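Local coordinates for 5-carboxymethyl-2-hydroxymuconate semialdehyde dehydrogenase (Thermus thermophilus, PDB 2D4E), which probably catalyses the NAD-dependent oxidation of 5-carboxymethyl-2-hydroxymuconate semialdehyde to the corresponding carboxylate, at residues Gly61-Val66 with Gly233-Ala238. Sequence-based numbering, arbitrary orientation.
Sequences GGEREV and GAALVA. With NAD (nicotinamide-adenine-dinucleotide), chain K.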
ATOM      1  N   GLY C  61      -2.424  31.177 -31.333  1.00 28.01           N
ATOM      2  CA  GLY C  61      -3.723  30.620 -30.993  1.00 27.58           C
ATOM      3  C   GLY C  61      -4.554  31.427 -30.017  1.00 24.29           C
ATOM      4  O   GLY C  61      -4.023  32.092 -29.126  1.00 22.23           O
ATOM      5  N   GLY C  62      -5.871  31.358 -30.193  1.00 25.11           N
ATOM      6  CA  GLY C  62      -6.788  32.079 -29.327  1.00 25.09           C
ATOM      7  C   GLY C  62      -7.960  31.203 -28.922  1.00 26.09           C
ATOM      8  O   GLY C  62      -7.895  29.979 -29.048  1.00 28.29           O
ATOM      9  N   GLU C  63      -9.033  31.829 -28.443  1.00 24.54           N
ATOM     10  CA  GLU C  63     -10.232  31.120 -28.005  1.00 24.70           C
ATOM     11  C   GLU C  63     -10.742  30.093 -28.998  1.00 22.00           C
ATOM     12  O   GLU C  63     -11.165  29.010 -28.608  1.00 22.39           O
ATOM     13  CB  GLU C  63     -11.362  32.110 -27.725  1.00 31.97           C
ATOM     14  CG  GLU C  63     -11.056  33.138 -26.655  1.00 46.21           C
ATOM     15  CD  GLU C  63     -12.231  34.068 -26.394  1.00 56.04           C
ATOM     16  OE1 GLU C  63     -12.075  35.016 -25.593  1.00 61.94           O
ATOM     17  OE2 GLU C  63     -13.312  33.850 -26.988  1.00 57.06           O
ATOM     18  N   ARG C  64     -10.718  30.442 -30.279  1.00 24.40           N
ATOM     19  CA  ARG C  64     -11.200  29.549 -31.329  1.00 25.05           C
ATOM     20  C   ARG C  64     -10.362  28.292 -31.507  1.00 20.65           C
ATOM     21  O   ARG C  64     -10.898  27.198 -31.678  1.00 21.23           O
ATOM     22  CB  ARG C  64     -11.281  30.300 -32.662  1.00 29.21           C
ATOM     23  CG  ARG C  64     -12.576  31.057 -32.855  1.00 39.06           C
ATOM     24  CD  ARG C  64     -12.602  31.778 -34.191  1.00 47.95           C
ATOM     25  NE  ARG C  64     -13.971  32.084 -34.595  1.00 61.04           N
ATOM     26  CZ  ARG C  64     -14.868  31.167 -34.949  1.00 64.42           C
ATOM     27  NH1 ARG C  64     -14.540  29.879 -34.967  1.00 64.65           N
ATOM     28  NH2 ARG C  64     -16.093  31.537 -35.297  1.00 68.65           N
ATOM     29  N   GLU C  65      -9.045  28.442 -31.481  1.00 19.03           N
ATOM     30  CA  GLU C  65      -8.178  27.285 -31.635  1.00 19.36           C
ATOM     31  C   GLU C  65      -8.297  26.416 -30.383  1.00 14.99           C
ATOM     32  O   GLU C  65      -8.341  25.181 -30.460  1.00 17.44           O
ATOM     33  CB  GLU C  65      -6.728  27.735 -31.868  1.00 19.24           C
ATOM     34  CG  GLU C  65      -6.500  28.403 -33.235  1.00 21.41           C
ATOM     35  CD  GLU C  65      -7.113  29.797 -33.348  1.00 22.04           C
ATOM     36  OE1 GLU C  65      -7.410  30.219 -34.487  1.00 22.05           O
ATOM     37  OE2 GLU C  65      -7.283  30.478 -32.306  1.00 22.47           O
ATOM     38  N   VAL C  66      -8.379  27.065 -29.228  1.00 17.58           N
ATOM     39  CA  VAL C  66      -8.514  26.337 -27.974  1.00 17.82           C
ATOM     40  C   VAL C  66      -9.838  25.573 -27.954  1.00 19.27           C
ATOM     41  O   VAL C  66      -9.886  24.415 -27.531  1.00 23.20           O
ATOM     42  CB  VAL C  66      -8.445  27.297 -26.763  1.00 17.08           C
ATOM     43  CG1 VAL C  66      -8.829  26.560 -25.471  1.00 16.83           C
ATOM     44  CG2 VAL C  66      -7.036  27.853 -26.643  1.00 17.12           C
ATOM     45  N   GLY C 233      -3.592  30.477 -23.314  1.00 20.06           N
ATOM     46  CA  GLY C 233      -3.538  29.926 -21.972  1.00 20.17           C
ATOM     47  C   GLY C 233      -4.825  30.103 -21.184  1.00 21.04           C
ATOM     48  O   GLY C 233      -5.417  29.131 -20.714  1.00 20.00           O
ATOM     49  N   ALA C 234      -5.255  31.349 -21.026  1.00 18.32           N
ATOM     50  CA  ALA C 234      -6.473  31.639 -20.284  1.00 20.56           C
ATOM     51  C   ALA C 234      -7.695  30.994 -20.921  1.00 22.33           C
ATOM     52  O   ALA C 234      -8.631  30.632 -20.220  1.00 20.55           O
ATOM     53  CB  ALA C 234      -6.677  33.145 -20.170  1.00 21.35           C
ATOM     54  N   ALA C 235      -7.697  30.848 -22.245  1.00 23.48           N
ATOM     55  CA  ALA C 235      -8.843  30.230 -22.915  1.00 24.61           C
ATOM     56  C   ALA C 235      -8.917  28.745 -22.555  1.00 24.43           C
ATOM     57  O   ALA C 235     -10.003  28.190 -22.388  1.00 21.47           O
ATOM     58  CB  ALA C 235      -8.735  30.401 -24.428  1.00 22.44           C
ATOM     59  N   LEU C 236      -7.758  28.105 -22.433  1.00 23.28           N
ATOM     60  CA  LEU C 236      -7.717  26.687 -22.080  1.00 22.67           C
ATOM     61  C   LEU C 236      -8.199  26.495 -20.637  1.00 24.79           C
ATOM     62  O   LEU C 236      -8.968  25.580 -20.343  1.00 23.33           O
ATOM     63  CB  LEU C 236      -6.294  26.133 -22.245  1.00 18.73           C
ATOM     64  CG  LEU C 236      -6.046  24.662 -21.863  1.00 16.86           C
ATOM     65  CD1 LEU C 236      -7.042  23.753 -22.562  1.00 16.80           C
ATOM     66  CD2 LEU C 236      -4.620  24.270 -22.225  1.00 20.42           C
ATOM     67  N   VAL C 237      -7.751  27.368 -19.741  1.00 20.38           N
ATOM     68  CA  VAL C 237      -8.152  27.281 -18.345  1.00 21.43           C
ATOM     69  C   VAL C 237      -9.657  27.476 -18.194  1.00 19.66           C
ATOM     70  O   VAL C 237     -10.294  26.845 -17.355  1.00 21.53           O
ATOM     71  CB  VAL C 237      -7.420  28.335 -17.489  1.00 14.20           C
ATOM     72  CG1 VAL C 237      -7.937  28.305 -16.059  1.00 12.82           C
ATOM     73  CG2 VAL C 237      -5.919  28.060 -17.508  1.00 15.42           C
ATOM     74  N   ALA C 238     -10.224  28.341 -19.023  1.00 20.68           N
ATOM     75  CA  ALA C 238     -11.653  28.627 -18.961  1.00 24.18           C
ATOM     76  C   ALA C 238     -12.558  27.634 -19.668  1.00 22.07           C
ATOM     77  O   ALA C 238     -13.756  27.609 -19.396  1.00 27.78           O
ATOM     78  CB  ALA C 238     -11.925  30.027 -19.510  1.00 19.61           C
TER
HETATM   79  PA  NAD K1701       4.713  31.674 -16.524  1.00 28.04           P
HETATM   80  O1A NAD K1701       4.348  33.023 -16.943  1.00 35.18           O
HETATM   81  O2A NAD K1701       3.908  31.211 -15.380  1.00 32.03           O
HETATM   82  O5B NAD K1701       4.537  30.557 -17.688  1.00 29.93           O
HETATM   83  C5B NAD K1701       3.972  29.216 -17.501  1.00 24.02           C
HETATM   84  C4B NAD K1701       2.841  29.045 -18.490  1.00 26.30           C
HETATM   85  O4B NAD K1701       1.798  29.913 -17.995  1.00 25.28           O
HETATM   86  C3B NAD K1701       3.139  29.568 -19.924  1.00 24.85           C
HETATM   87  O3B NAD K1701       2.880  28.541 -20.904  1.00 20.81           O
HETATM   88  C2B NAD K1701       2.213  30.791 -20.033  1.00 25.91           C
HETATM   89  O2B NAD K1701       1.758  31.043 -21.382  1.00 22.44           O
HETATM   90  C1B NAD K1701       1.101  30.421 -19.073  1.00 21.50           C
HETATM   91  N9A NAD K1701       0.355  31.579 -18.614  1.00 23.48           N
HETATM   92  C8A NAD K1701       0.811  32.835 -18.257  1.00 20.45           C
HETATM   93  N7A NAD K1701      -0.173  33.683 -17.876  1.00 22.94           N
HETATM   94  C5A NAD K1701      -1.319  32.898 -18.003  1.00 20.50           C
HETATM   95  C6A NAD K1701      -2.714  33.188 -17.758  1.00 26.71           C
HETATM   96  N6A NAD K1701      -3.149  34.378 -17.334  1.00 28.32           N
HETATM   97  N1A NAD K1701      -3.610  32.154 -17.992  1.00 22.55           N
HETATM   98  C2A NAD K1701      -3.150  30.918 -18.436  1.00 20.01           C
HETATM   99  N3A NAD K1701      -1.898  30.564 -18.688  1.00 23.38           N
HETATM  100  C4A NAD K1701      -1.017  31.594 -18.454  1.00 23.35           C
HETATM  101  O3  NAD K1701       6.203  31.685 -16.215  1.00 38.43           O
HETATM  102  PN  NAD K1701       7.542  31.014 -16.735  1.00 29.83           P
HETATM  103  O1N NAD K1701       8.463  32.136 -17.014  1.00 41.02           O
HETATM  104  O2N NAD K1701       7.232  30.125 -17.867  1.00 31.72           O
HETATM  105  O5D NAD K1701       7.855  30.379 -15.357  1.00 42.63           O
HETATM  106  C5D NAD K1701       9.106  29.977 -14.853  1.00 23.70           C
HETATM  107  C4D NAD K1701       8.595  29.561 -13.509  1.00 23.47           C
HETATM  108  O4D NAD K1701       8.149  28.187 -13.498  1.00 21.05           O
HETATM  109  C3D NAD K1701       9.518  29.792 -12.321  1.00 23.42           C
HETATM  110  O3D NAD K1701       8.868  30.481 -11.234  1.00 29.39           O
HETATM  111  C2D NAD K1701       9.940  28.360 -11.996  1.00 19.11           C
HETATM  112  O2D NAD K1701      10.338  28.247 -10.614  1.00 20.88           O
HETATM  113  C1D NAD K1701       8.693  27.586 -12.362  1.00 22.68           C
HETATM  114  N1N NAD K1701       8.943  26.155 -12.602  1.00 23.91           N
HETATM  115  C2N NAD K1701       8.482  25.349 -11.572  1.00 20.92           C
HETATM  116  C3N NAD K1701       8.695  23.986 -11.718  1.00 23.47           C
HETATM  117  C7N NAD K1701       8.260  22.993 -10.651  1.00 20.13           C
HETATM  118  O7N NAD K1701       8.471  21.809 -10.841  1.00 25.59           O
HETATM  119  N7N NAD K1701       7.665  23.429  -9.526  1.00 21.78           N
HETATM  120  C4N NAD K1701       9.375  23.436 -12.900  1.00 25.85           C
HETATM  121  C5N NAD K1701       9.790  24.388 -13.875  1.00 20.86           C
HETATM  122  C6N NAD K1701       9.614  25.743 -13.799  1.00 19.12           C
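Val66 and Glu63, in the first turn of helix 63-80, meet Ala235 and Leu236 of helix 229-238, an element of the Rossmann-like NAD-binding domain of the aldehyde dehydrogenase fold. That second helix lies between its neighbour and the cofactor. At Gly233 the backbone passes close to the adenine, obliquely off its plane, with Gly233 C 3.3 Å from NAD C2A, an approach that suits a residue lacking a side chain. Ala234 follows with a single methyl, its CB 3.9 Å from NAD N1A. Ala235 turns to the other helix, and its small size allows a close approach, with CB 3.9 Å from Glu63 CA and 3.8 Å from Val66 CG2. Glu63 adds only its aliphatic CG, its carboxylate extending on at the exposed side. Beside the Leu236 backbone lies the other valine methyl: CG1, anti to the backbone N (chi1 170°), comes within 3.6 Å of Leu236 CA. The beta-branch thus lets one residue touch both neighbours, while the longer leucine reaches the parallel sheet at Ile169 and Val194. Val237 points away and packs on Val257 of helix 251-261, its CG2 near NAD C2A. Gly62, the N-cap, lacks a capping side chain, so only the return half of a capping box forms: its N donates to Glu65 OE2 at 2.7 Å, on the anti side and 32° out of the carboxylate plane.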